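Local coordinates for LPXTG cell wall surface protein (Streptococcus gordonii, PDB 4IGB) that is a peptidoglycan-anchored surface protein of unproven function, probably an adhesin, whose two N-terminal domains make up this chain, at residues Leu190-Ile199 with Ala281-Lys289; Phe211-Leu222 with Leu262-Tyr273. All blocks are in the same frame, centred on the assembly; numbering follows the deposited sequence.

Both contacts lie in the N-terminal domain, their centres about 11 Å apart, and both are largely buried. Contact 1 joins Leu-190–Ile-199 to strand 280-287 mostly by one direct beta bridge and a row of waters, with a sulfate and a sodium ion at its margins. Contact 2, the more continuous pairing, joins strands 210-214 and 268-274 in one sheet and 220-226 and 261-264 in another, around an aromatic and aliphatic centre with an edge of amides, lysine and arginine. Strand 193-194 neighbours strand 261-264, where Leu-192 O probably accepts from Ser-264 N (2.9 Å); the contacts also meet where Ala-281 packs on Tyr-273 and in the salt bridge of Glu-288 OE2 with Arg-263 NE (2.6 Å).

Contact 1: Leu190-Ile199 with Ala281-Lys289; sequences LKLVMKPTDI and AVFGLYIEK. With NA (sodium ion), chain M; SO4 (sulfate ion), chain J.
The backbones of Leu-190–Ile-199 and Ala-281–Lys-289 run roughly antiparallel, bridged directly where Val-193 N donates to Tyr-286 O (2.8 Å) and Tyr-286 N donates to Val-193 O (3.0 Å). Within this pair, beta-branched Val-193, a type favoured in strands, sets its CB 4.0 Å from Tyr-286 CB, the side chains crossing at about a right angle. Val-193 O lies at the edge of the tyrosine ring, near its plane. On both sides of the bridge water takes over: one molecule links Lys-191 O with Glu-288 N and OE2 (the latter also held by Arg-263), another Lys-195 N with Gly-284 O, a third Lys-195 O, Gly-284 N and Tyr-286 OH, and others Thr-197 with Val-282. A short edge strand of one sheet is thus joined to strand 280-287 of a six-stranded antiparallel sheet. Ile-287 packs CD1 on Leu-190 CD2 (4.1 Å). Flexible, unbranched Met-194 bends at chi3 (75°), bringing CE 4.0 Å from Phe-283 CD1, while its CG lies beside Leu-285 CD2. Lys-195 curls so that CE comes 3.7 Å from Tyr-286 OH; its NZ bonds to Asn-255 and weakly to a sulfate. At the far end Asp-198 OD1 binds the sodium ion at 2.6 Å, together with Asp-200 and Thr-248.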
loop_
_atom_site.group_PDB
_atom_site.type_symbol
_atom_site.label_atom_id
_atom_site.label_comp_id
_atom_site.label_asym_id
_atom_site.label_seq_id
_atom_site.Cartn_x
_atom_site.Cartn_y
_atom_site.Cartn_z
ATOM N N LEU B 190 8.655 -2.273 -0.222
ATOM C CA LEU B 190 7.238 -2.412 0.123
ATOM C C LEU B 190 6.334 -2.068 -1.043
ATOM O O LEU B 190 6.602 -1.130 -1.791
ATOM C CB LEU B 190 6.889 -1.522 1.312
ATOM C CG LEU B 190 7.736 -1.725 2.571
ATOM C CD1 LEU B 190 7.347 -0.735 3.651
ATOM C CD2 LEU B 190 7.616 -3.172 3.081
ATOM N N LYS B 191 5.250 -2.824 -1.187
ATOM C CA LYS B 191 4.282 -2.571 -2.250
ATOM C C LYS B 191 3.015 -1.967 -1.665
ATOM O O LYS B 191 2.242 -2.636 -0.967
ATOM C CB LYS B 191 3.985 -3.857 -3.035
ATOM C CG LYS B 191 5.235 -4.468 -3.683
ATOM C CD LYS B 191 5.935 -3.503 -4.637
ATOM C CE LYS B 191 7.315 -4.048 -4.999
ATOM N NZ LYS B 191 8.149 -3.055 -5.739
ATOM N N LEU B 192 2.803 -0.693 -1.953
ATOM C CA LEU B 192 1.709 0.029 -1.337
ATOM C C LEU B 192 0.385 -0.623 -1.676
ATOM O O LEU B 192 0.116 -0.910 -2.826
ATOM C CB LEU B 192 1.677 1.472 -1.827
ATOM C CG LEU B 192 0.481 2.249 -1.303
ATOM C CD1 LEU B 192 0.542 2.368 0.225
ATOM C CD2 LEU B 192 0.411 3.633 -1.968
ATOM N N VAL B 193 -0.452 -0.821 -0.670
ATOM C CA VAL B 193 -1.810 -1.289 -0.903
ATOM C C VAL B 193 -2.831 -0.234 -0.505
ATOM O O VAL B 193 -2.686 0.449 0.517
ATOM C CB VAL B 193 -2.095 -2.610 -0.159
ATOM C CG1 VAL B 193 -3.588 -2.955 -0.198
ATOM C CG2 VAL B 193 -1.252 -3.723 -0.746
ATOM N N MET B 194 -3.849 -0.079 -1.339
ATOM C CA MET B 194 -4.976 0.775 -1.009
ATOM C C MET B 194 -6.266 -0.034 -1.066
ATOM O O MET B 194 -6.386 -0.975 -1.854
ATOM C CB MET B 194 -5.049 1.971 -1.942
ATOM C CG MET B 194 -3.952 3.020 -1.675
ATOM S SD MET B 194 -4.255 4.606 -2.495
ATOM C CE MET B 194 -5.562 5.272 -1.462
ATOM N N LYS B 195 -7.226 0.327 -0.229
ATOM C CA LYS B 195 -8.492 -0.395 -0.196
ATOM C C LYS B 195 -9.672 0.574 -0.110
ATOM O O LYS B 195 -10.207 0.813 0.965
ATOM C CB LYS B 195 -8.506 -1.378 0.974
ATOM C CG LYS B 195 -9.796 -2.203 1.076
ATOM C CD LYS B 195 -9.740 -3.174 2.246
ATOM C CE LYS B 195 -9.654 -2.460 3.573
ATOM N NZ LYS B 195 -10.835 -1.611 3.797
ATOM N N PRO B 196 -10.078 1.142 -1.248
ATOM C CA PRO B 196 -11.220 2.062 -1.224
ATOM C C PRO B 196 -12.457 1.286 -0.787
ATOM O O PRO B 196 -12.616 0.142 -1.213
ATOM C CB PRO B 196 -11.396 2.459 -2.691
ATOM C CG PRO B 196 -10.210 1.937 -3.418
ATOM C CD PRO B 196 -9.647 0.813 -2.616
ATOM N N THR B 197 -13.315 1.886 0.028
ATOM C CA THR B 197 -14.566 1.238 0.417
ATOM C C THR B 197 -15.734 2.201 0.300
ATOM O O THR B 197 -15.555 3.417 0.245
ATOM C CB THR B 197 -14.516 0.736 1.871
ATOM O OG1 THR B 197 -14.364 1.856 2.744
ATOM C CG2 THR B 197 -13.354 -0.220 2.071
ATOM N N ASP B 198 -16.942 1.656 0.260
ATOM C CA ASP B 198 -18.129 2.490 0.324
ATOM C C ASP B 198 -18.197 3.500 -0.798
ATOM O O ASP B 198 -18.654 4.627 -0.595
ATOM C CB ASP B 198 -18.223 3.238 1.666
ATOM C CG ASP B 198 -19.625 3.795 1.907
ATOM O OD1 ASP B 198 -20.589 3.117 1.484
ATOM O OD2 ASP B 198 -19.769 4.899 2.473
ATOM N N ILE B 199 -17.766 3.101 -1.988
ATOM C CA ILE B 199 -17.931 3.961 -3.152
ATOM C C ILE B 199 -19.363 3.802 -3.661
ATOM O O ILE B 199 -19.630 2.898 -4.463
ATOM C CB ILE B 199 -16.967 3.587 -4.282
ATOM C CG1 ILE B 199 -15.532 3.544 -3.745
ATOM C CG2 ILE B 199 -17.140 4.557 -5.475
ATOM C CD1 ILE B 199 -15.158 4.766 -2.938
ATOM N N ALA B 281 -15.020 9.962 1.044
ATOM C CA ALA B 281 -14.603 8.596 1.300
ATOM C C ALA B 281 -13.398 8.587 2.227
ATOM O O ALA B 281 -12.666 9.576 2.334
ATOM C CB ALA B 281 -14.272 7.876 -0.013
ATOM N N VAL B 282 -13.189 7.456 2.880
ATOM C CA VAL B 282 -12.181 7.350 3.917
ATOM C C VAL B 282 -11.140 6.346 3.459
ATOM O O VAL B 282 -11.481 5.286 2.922
ATOM C CB VAL B 282 -12.816 6.898 5.261
ATOM C CG1 VAL B 282 -11.763 6.767 6.339
ATOM C CG2 VAL B 282 -13.886 7.878 5.695
ATOM N N PHE B 283 -9.873 6.676 3.676
ATOM C CA PHE B 283 -8.781 5.846 3.197
ATOM C C PHE B 283 -7.725 5.617 4.258
ATOM O O PHE B 283 -7.395 6.520 5.029
ATOM C CB PHE B 283 -8.086 6.512 2.011
ATOM C CG PHE B 283 -9.008 6.872 0.892
ATOM C CD1 PHE B 283 -9.254 5.974 -0.132
ATOM C CD2 PHE B 283 -9.615 8.115 0.856
ATOM C CE1 PHE B 283 -10.108 6.305 -1.177
ATOM C CE2 PHE B 283 -10.462 8.463 -0.176
ATOM C CZ PHE B 283 -10.712 7.556 -1.203
ATOM N N GLY B 284 -7.166 4.416 4.257
ATOM C CA GLY B 284 -5.934 4.150 4.978
ATOM C C GLY B 284 -4.858 3.763 3.988
ATOM O O GLY B 284 -5.121 3.674 2.794
ATOM N N LEU B 285 -3.640 3.535 4.461
ATOM C CA LEU B 285 -2.616 2.987 3.592
ATOM C C LEU B 285 -2.139 1.683 4.197
ATOM O O LEU B 285 -2.029 1.562 5.409
ATOM C CB LEU B 285 -1.450 3.955 3.403
ATOM C CG LEU B 285 -1.776 5.343 2.854
ATOM C CD1 LEU B 285 -0.496 6.178 2.824
ATOM C CD2 LEU B 285 -2.370 5.238 1.464
ATOM N N TYR B 286 -1.859 0.702 3.348
ATOM C CA TYR B 286 -1.588 -0.637 3.844
ATOM C C TYR B 286 -0.380 -1.268 3.157
ATOM O O TYR B 286 0.098 -0.783 2.122
ATOM C CB TYR B 286 -2.784 -1.544 3.584
ATOM C CG TYR B 286 -4.136 -1.020 4.019
ATOM C CD1 TYR B 286 -4.746 -1.494 5.179
ATOM C CD2 TYR B 286 -4.826 -0.086 3.253
ATOM C CE1 TYR B 286 -5.993 -1.029 5.578
ATOM C CE2 TYR B 286 -6.086 0.378 3.644
ATOM C CZ TYR B 286 -6.654 -0.094 4.809
ATOM O OH TYR B 286 -7.896 0.366 5.191
ATOM N N ILE B 287 0.096 -2.357 3.746
ATOM C CA ILE B 287 0.891 -3.334 3.032
ATOM C C ILE B 287 0.437 -4.714 3.466
ATOM O O ILE B 287 -0.152 -4.892 4.546
ATOM C CB ILE B 287 2.410 -3.230 3.324
ATOM C CG1 ILE B 287 2.678 -3.397 4.821
ATOM C CG2 ILE B 287 2.987 -1.926 2.791
ATOM C CD1 ILE B 287 4.156 -3.570 5.160
ATOM N N GLU B 288 0.724 -5.696 2.625
ATOM C CA GLU B 288 0.448 -7.080 2.963
ATOM C C GLU B 288 1.486 -7.567 3.960
ATOM O O GLU B 288 2.527 -6.937 4.133
ATOM C CB GLU B 288 0.423 -7.920 1.689
ATOM C CG GLU B 288 -0.703 -7.477 0.760
ATOM C CD GLU B 288 -0.459 -7.835 -0.696
ATOM O OE1 GLU B 288 -1.018 -8.863 -1.131
ATOM O OE2 GLU B 288 0.286 -7.089 -1.400
ATOM N N LYS B 289 1.188 -8.676 4.631
ATOM C CA LYS B 289 2.024 -9.177 5.727
ATOM C C LYS B 289 2.864 -10.379 5.352
ATOM O O LYS B 289 2.337 -11.393 4.898
ATOM C CB LYS B 289 1.151 -9.592 6.918
ATOM C CG LYS B 289 0.826 -8.493 7.910
ATOM C CD LYS B 289 0.206 -9.082 9.178
ATOM C CE LYS B 289 -0.487 -8.007 10.000
ATOM N NZ LYS B 289 -1.272 -8.588 11.134
HETATM NA NA NA M . -22.897 3.951 2.484
HETATM S S SO4 J . -9.648 -1.493 7.761
HETATM O O1 SO4 J . -10.832 -2.167 7.236
HETATM O O2 SO4 J . -9.350 -0.332 6.939
HETATM O O3 SO4 J . -8.524 -2.427 7.742
HETATM O O4 SO4 J . -9.905 -1.028 9.125
HETATM O O HOH W 1 1.972 -5.282 0.027
HETATM O O HOH W 2 -7.227 2.763 1.094
HETATM O O HOH W 3 -9.001 2.221 3.555
HETATM O O HOH W 4 -12.567 4.767 0.563
HETATM O O HOH W 5 -15.139 5.389 2.546
HETATM O O HOH W 6 -11.967 2.733 3.804
HETATM O O HOH W 7 -22.109 3.750 4.791
#

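Contact 2: Phe211-Leu222 with Leu262-Tyr273; sequences FYVKNYQNDVNL and LRSNSNSMNFGY
Phe-211, Leu-262 and Phe-271 meet at the apolar centre, where Phe-211 CE2 lies 3.6 Å from Leu-262 CD1 and CE1 approaches Phe-271 CD2. The segments pair as antiparallel strands in two sheets, and these side chains pack between them; the short helix 216-219 carries the chain from one sheet to the other. The two phenyl planes are nearly parallel, 19° apart, but slid so far that the rings barely overlap. Branched Leu-262 divides its methyls, CD1 reaching Phe-211 and Val-213 while CD2 meets Tyr-216 CE1. On the other side of strand 210-214, Tyr-212 has its CG between the backbone N and the carbonyl carbon (chi1 63°), which folds the ring over Gly-272. The glycine CA sits 3.5 Å from the ring centroid in a CH-pi contact, a closeness possible because the residue has no side chain.

At the polar edge Lys-214 NZ reaches Asn-270 OD1 on a lone pair (2.7 Å) and also pairs with Asp-175. Asn-265 ties down the end of helix 216-219: its N donates almost straight (176°) to Asp-219 O at 2.8 Å, and its ND2 makes a weak bond to Asn-218 O. Next to it a classic beta bulge sets both Asn-221 N and Leu-222 N on Arg-263 O. Leu-222 CD2 lies over one face of the guanidinium, toward its rim; besides Glu-288, that group pairs with Asp-418. Near its plane, Arg-263 NH1 donates to Asn-221 OD1 at 3.1 Å.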
loop_
_atom_site.group_PDB
_atom_site.type_symbol
_atom_site.label_atom_id
_atom_site.label_comp_id
_atom_site.label_asym_id
_atom_site.label_seq_id
_atom_site.Cartn_x
_atom_site.Cartn_y
_atom_site.Cartn_z
ATOM N N PHE B 211 -13.603 6.545 -7.456
ATOM C CA PHE B 211 -12.191 6.378 -7.106
ATOM C C PHE B 211 -11.455 5.980 -8.369
ATOM O O PHE B 211 -11.947 5.140 -9.137
ATOM C CB PHE B 211 -12.018 5.249 -6.084
ATOM C CG PHE B 211 -10.572 4.974 -5.704
ATOM C CD1 PHE B 211 -9.924 5.756 -4.745
ATOM C CD2 PHE B 211 -9.873 3.932 -6.283
ATOM C CE1 PHE B 211 -8.591 5.498 -4.388
ATOM C CE2 PHE B 211 -8.549 3.665 -5.934
ATOM C CZ PHE B 211 -7.909 4.452 -4.981
ATOM N N TYR B 212 -10.284 6.568 -8.607
ATOM C CA TYR B 212 -9.526 6.162 -9.773
ATOM C C TYR B 212 -8.033 6.040 -9.537
ATOM O O TYR B 212 -7.500 6.592 -8.588
ATOM C CB TYR B 212 -9.814 7.067 -10.961
ATOM C CG TYR B 212 -9.435 8.525 -10.815
ATOM C CD1 TYR B 212 -10.386 9.481 -10.466
ATOM C CD2 TYR B 212 -8.138 8.957 -11.089
ATOM C CE1 TYR B 212 -10.048 10.816 -10.367
ATOM C CE2 TYR B 212 -7.798 10.284 -11.010
ATOM C CZ TYR B 212 -8.749 11.210 -10.647
ATOM O OH TYR B 212 -8.399 12.541 -10.559
ATOM N N VAL B 213 -7.377 5.292 -10.406
ATOM C CA VAL B 213 -5.937 5.158 -10.379
ATOM C C VAL B 213 -5.437 5.552 -11.751
ATOM O O VAL B 213 -5.833 4.959 -12.750
ATOM C CB VAL B 213 -5.527 3.718 -10.096
ATOM C CG1 VAL B 213 -4.008 3.560 -10.160
ATOM C CG2 VAL B 213 -6.085 3.269 -8.743
ATOM N N LYS B 214 -4.600 6.577 -11.797
ATOM C CA LYS B 214 -3.961 6.997 -13.040
ATOM C C LYS B 214 -2.910 5.972 -13.468
ATOM O O LYS B 214 -2.286 5.345 -12.619
ATOM C CB LYS B 214 -3.326 8.381 -12.859
ATOM C CG LYS B 214 -4.368 9.513 -12.865
ATOM C CD LYS B 214 -3.810 10.798 -12.299
ATOM C CE LYS B 214 -2.638 11.363 -13.118
ATOM N NZ LYS B 214 -1.947 12.450 -12.316
ATOM N N ASN B 215 -2.742 5.775 -14.777
ATOM C CA ASN B 215 -1.731 4.844 -15.269
ATOM C C ASN B 215 -1.940 3.453 -14.642
ATOM O O ASN B 215 -0.997 2.713 -14.341
ATOM C CB ASN B 215 -0.351 5.410 -14.933
ATOM C CG ASN B 215 0.727 4.965 -15.891
ATOM O OD1 ASN B 215 1.918 4.985 -15.548
ATOM N ND2 ASN B 215 0.331 4.566 -17.096
ATOM N N TYR B 216 -3.204 3.112 -14.460
ATOM C CA TYR B 216 -3.597 1.907 -13.726
ATOM C C TYR B 216 -2.852 0.630 -14.111
ATOM O O TYR B 216 -2.224 0.001 -13.260
ATOM C CB TYR B 216 -5.110 1.720 -13.867
ATOM C CG TYR B 216 -5.663 0.403 -13.377
ATOM C CD1 TYR B 216 -5.402 -0.053 -12.088
ATOM C CD2 TYR B 216 -6.505 -0.358 -14.187
ATOM C CE1 TYR B 216 -5.936 -1.251 -11.631
ATOM C CE2 TYR B 216 -7.048 -1.552 -13.739
ATOM C CZ TYR B 216 -6.764 -1.994 -12.462
ATOM O OH TYR B 216 -7.309 -3.175 -12.013
ATOM N N GLN B 217 -2.920 0.246 -15.390
ATOM C CA GLN B 217 -2.368 -1.027 -15.834
ATOM C C GLN B 217 -0.838 -1.017 -15.803
ATOM O O GLN B 217 -0.204 -2.069 -15.689
ATOM C CB GLN B 217 -2.880 -1.398 -17.242
ATOM C CG GLN B 217 -4.379 -1.677 -17.336
ATOM C CD GLN B 217 -5.186 -0.458 -17.807
ATOM O OE1 GLN B 217 -4.815 0.690 -17.551
ATOM N NE2 GLN B 217 -6.285 -0.713 -18.513
ATOM N N ASN B 218 -0.242 0.162 -15.912
ATOM C CA ASN B 218 1.215 0.278 -15.773
ATOM C C ASN B 218 1.697 0.322 -14.321
ATOM O O ASN B 218 2.847 0.012 -14.044
ATOM C CB ASN B 218 1.747 1.510 -16.512
ATOM C CG ASN B 218 1.744 1.334 -18.025
ATOM O OD1 ASN B 218 1.487 2.283 -18.772
ATOM N ND2 ASN B 218 2.027 0.117 -18.481
ATOM N N ASP B 219 0.816 0.690 -13.392
ATOM C CA ASP B 219 1.249 0.980 -12.009
ATOM C C ASP B 219 0.780 -0.016 -10.956
ATOM O O ASP B 219 1.299 -0.035 -9.835
ATOM C CB ASP B 219 0.795 2.375 -11.580
ATOM C CG ASP B 219 1.609 3.486 -12.227
ATOM O OD1 ASP B 219 2.565 3.176 -12.954
ATOM O OD2 ASP B 219 1.283 4.668 -12.001
ATOM N N VAL B 220 -0.225 -0.815 -11.303
ATOM C CA VAL B 220 -0.794 -1.744 -10.345
ATOM C C VAL B 220 -0.457 -3.190 -10.711
ATOM O O VAL B 220 -0.557 -3.600 -11.884
ATOM C CB VAL B 220 -2.323 -1.517 -10.187
ATOM C CG1 VAL B 220 -2.954 -2.599 -9.349
ATOM C CG2 VAL B 220 -2.565 -0.171 -9.553
ATOM N N ASN B 221 -0.043 -3.941 -9.698
ATOM C CA ASN B 221 0.299 -5.346 -9.845
ATOM C C ASN B 221 -0.918 -6.253 -9.666
ATOM O O ASN B 221 -1.102 -7.200 -10.429
ATOM C CB ASN B 221 1.380 -5.736 -8.834
ATOM C CG ASN B 221 1.763 -7.217 -8.922
ATOM O OD1 ASN B 221 1.219 -8.045 -8.206
ATOM N ND2 ASN B 221 2.688 -7.544 -9.800
ATOM N N LEU B 222 -1.758 -5.955 -8.676
ATOM C CA LEU B 222 -2.903 -6.820 -8.388
ATOM C C LEU B 222 -4.139 -6.054 -7.931
ATOM O O LEU B 222 -4.076 -5.222 -7.010
ATOM C CB LEU B 222 -2.501 -7.883 -7.357
ATOM C CG LEU B 222 -3.539 -8.881 -6.814
ATOM C CD1 LEU B 222 -4.307 -9.525 -7.933
ATOM C CD2 LEU B 222 -2.861 -9.964 -5.997
ATOM N N LEU B 262 -6.112 -2.949 -3.996
ATOM C CA LEU B 262 -5.121 -2.709 -5.044
ATOM C C LEU B 262 -3.712 -2.777 -4.465
ATOM O O LEU B 262 -3.389 -2.056 -3.503
ATOM C CB LEU B 262 -5.342 -1.324 -5.664
ATOM C CG LEU B 262 -6.719 -1.023 -6.275
ATOM C CD1 LEU B 262 -7.209 0.351 -5.897
ATOM C CD2 LEU B 262 -6.658 -1.132 -7.799
ATOM N N ARG B 263 -2.892 -3.653 -5.032
ATOM C CA ARG B 263 -1.482 -3.744 -4.683
ATOM C C ARG B 263 -0.661 -3.112 -5.803
ATOM O O ARG B 263 -0.717 -3.562 -6.943
ATOM C CB ARG B 263 -1.060 -5.197 -4.481
ATOM C CG ARG B 263 0.467 -5.383 -4.354
ATOM C CD ARG B 263 0.897 -6.762 -4.793
ATOM N NE ARG B 263 0.402 -7.835 -3.924
ATOM C CZ ARG B 263 0.396 -9.115 -4.290
ATOM N NH1 ARG B 263 0.832 -9.455 -5.504
ATOM N NH2 ARG B 263 -0.041 -10.053 -3.456
ATOM N N SER B 264 0.056 -2.040 -5.484
ATOM C CA SER B 264 0.884 -1.339 -6.467
ATOM C C SER B 264 2.077 -2.162 -6.964
ATOM O O SER B 264 2.501 -3.116 -6.325
ATOM C CB SER B 264 1.391 -0.004 -5.897
ATOM O OG SER B 264 2.270 0.645 -6.813
ATOM N N ASN B 265 2.609 -1.782 -8.120
ATOM C CA ASN B 265 3.917 -2.261 -8.551
ATOM C C ASN B 265 5.054 -1.691 -7.701
ATOM O O ASN B 265 6.177 -2.206 -7.738
ATOM C CB ASN B 265 4.175 -1.872 -10.018
ATOM C CG ASN B 265 3.396 -2.723 -10.988
ATOM O OD1 ASN B 265 3.069 -3.867 -10.682
ATOM N ND2 ASN B 265 3.098 -2.174 -12.166
ATOM N N SER B 266 4.782 -0.608 -6.968
ATOM C CA SER B 266 5.860 0.102 -6.262
ATOM C C SER B 266 5.437 0.504 -4.862
ATOM O O SER B 266 4.410 0.039 -4.348
ATOM C CB SER B 266 6.289 1.357 -7.034
ATOM O OG SER B 266 5.253 2.334 -7.033
ATOM N N ASN B 267 6.219 1.383 -4.251
ATOM C CA ASN B 267 5.867 1.911 -2.939
ATOM C C ASN B 267 4.937 3.127 -3.064
ATOM O O ASN B 267 4.658 3.817 -2.085
ATOM C CB ASN B 267 7.130 2.279 -2.163
ATOM C CG ASN B 267 7.978 3.342 -2.890
ATOM O OD1 ASN B 267 8.059 3.349 -4.113
ATOM N ND2 ASN B 267 8.592 4.235 -2.133
ATOM N N SER B 268 4.461 3.399 -4.275
ATOM C CA SER B 268 3.540 4.518 -4.458
ATOM C C SER B 268 2.332 4.223 -5.335
ATOM O O SER B 268 2.272 3.223 -6.060
ATOM C CB SER B 268 4.273 5.734 -5.038
ATOM O OG SER B 268 4.724 5.431 -6.329
ATOM N N MET B 269 1.384 5.143 -5.298
ATOM C CA MET B 269 0.206 5.051 -6.140
ATOM C C MET B 269 -0.323 6.453 -6.383
ATOM O O MET B 269 -0.454 7.244 -5.444
ATOM C CB MET B 269 -0.871 4.186 -5.463
ATOM C CG MET B 269 -1.985 3.716 -6.395
ATOM S SD MET B 269 -3.081 2.439 -5.682
ATOM C CE MET B 269 -1.925 1.243 -5.041
ATOM N N ASN B 270 -0.603 6.767 -7.645
ATOM C CA ASN B 270 -1.247 8.032 -7.987
ATOM C C ASN B 270 -2.724 7.742 -8.208
ATOM O O ASN B 270 -3.119 7.246 -9.258
ATOM C CB ASN B 270 -0.591 8.644 -9.232
ATOM C CG ASN B 270 -1.243 9.951 -9.680
ATOM O OD1 ASN B 270 -1.010 10.460 -10.783
ATOM N ND2 ASN B 270 -2.075 10.493 -8.814
ATOM N N PHE B 271 -3.530 8.007 -7.189
ATOM C CA PHE B 271 -4.967 7.761 -7.253
ATOM C C PHE B 271 -5.716 9.070 -7.342
ATOM O O PHE B 271 -5.125 10.149 -7.332
ATOM C CB PHE B 271 -5.453 6.964 -6.032
ATOM C CG PHE B 271 -5.340 7.718 -4.721
ATOM C CD1 PHE B 271 -4.132 7.781 -4.044
ATOM C CD2 PHE B 271 -6.445 8.366 -4.172
ATOM C CE1 PHE B 271 -4.028 8.472 -2.831
ATOM C CE2 PHE B 271 -6.349 9.051 -2.964
ATOM C CZ PHE B 271 -5.142 9.102 -2.292
ATOM N N GLY B 272 -7.031 8.973 -7.443
ATOM C CA GLY B 272 -7.859 10.150 -7.527
ATOM C C GLY B 272 -9.197 9.807 -6.907
ATOM O O GLY B 272 -9.502 8.637 -6.671
ATOM N N TYR B 273 -9.980 10.832 -6.618
ATOM C CA TYR B 273 -11.307 10.655 -6.067
ATOM C C TYR B 273 -12.142 11.798 -6.572
ATOM O O TYR B 273 -11.693 12.949 -6.551
ATOM C CB TYR B 273 -11.264 10.713 -4.542
ATOM C CG TYR B 273 -12.635 10.641 -3.880
ATOM C CD1 TYR B 273 -13.265 9.417 -3.669
ATOM C CD2 TYR B 273 -13.289 11.796 -3.455
ATOM C CE1 TYR B 273 -14.519 9.344 -3.066
ATOM C CE2 TYR B 273 -14.540 11.733 -2.840
ATOM C CZ TYR B 273 -15.151 10.506 -2.657
ATOM O OH TYR B 273 -16.385 10.438 -2.048
HETATM O O HOH W 8 1.311 -3.666 -13.896
HETATM O O HOH W 9 3.433 1.828 -9.245
HETATM O O HOH W 10 -0.602 5.148 -9.896
HETATM O O HOH W 11 2.969 5.027 -9.192
HETATM O O HOH W 12 3.413 -6.011 -12.145
#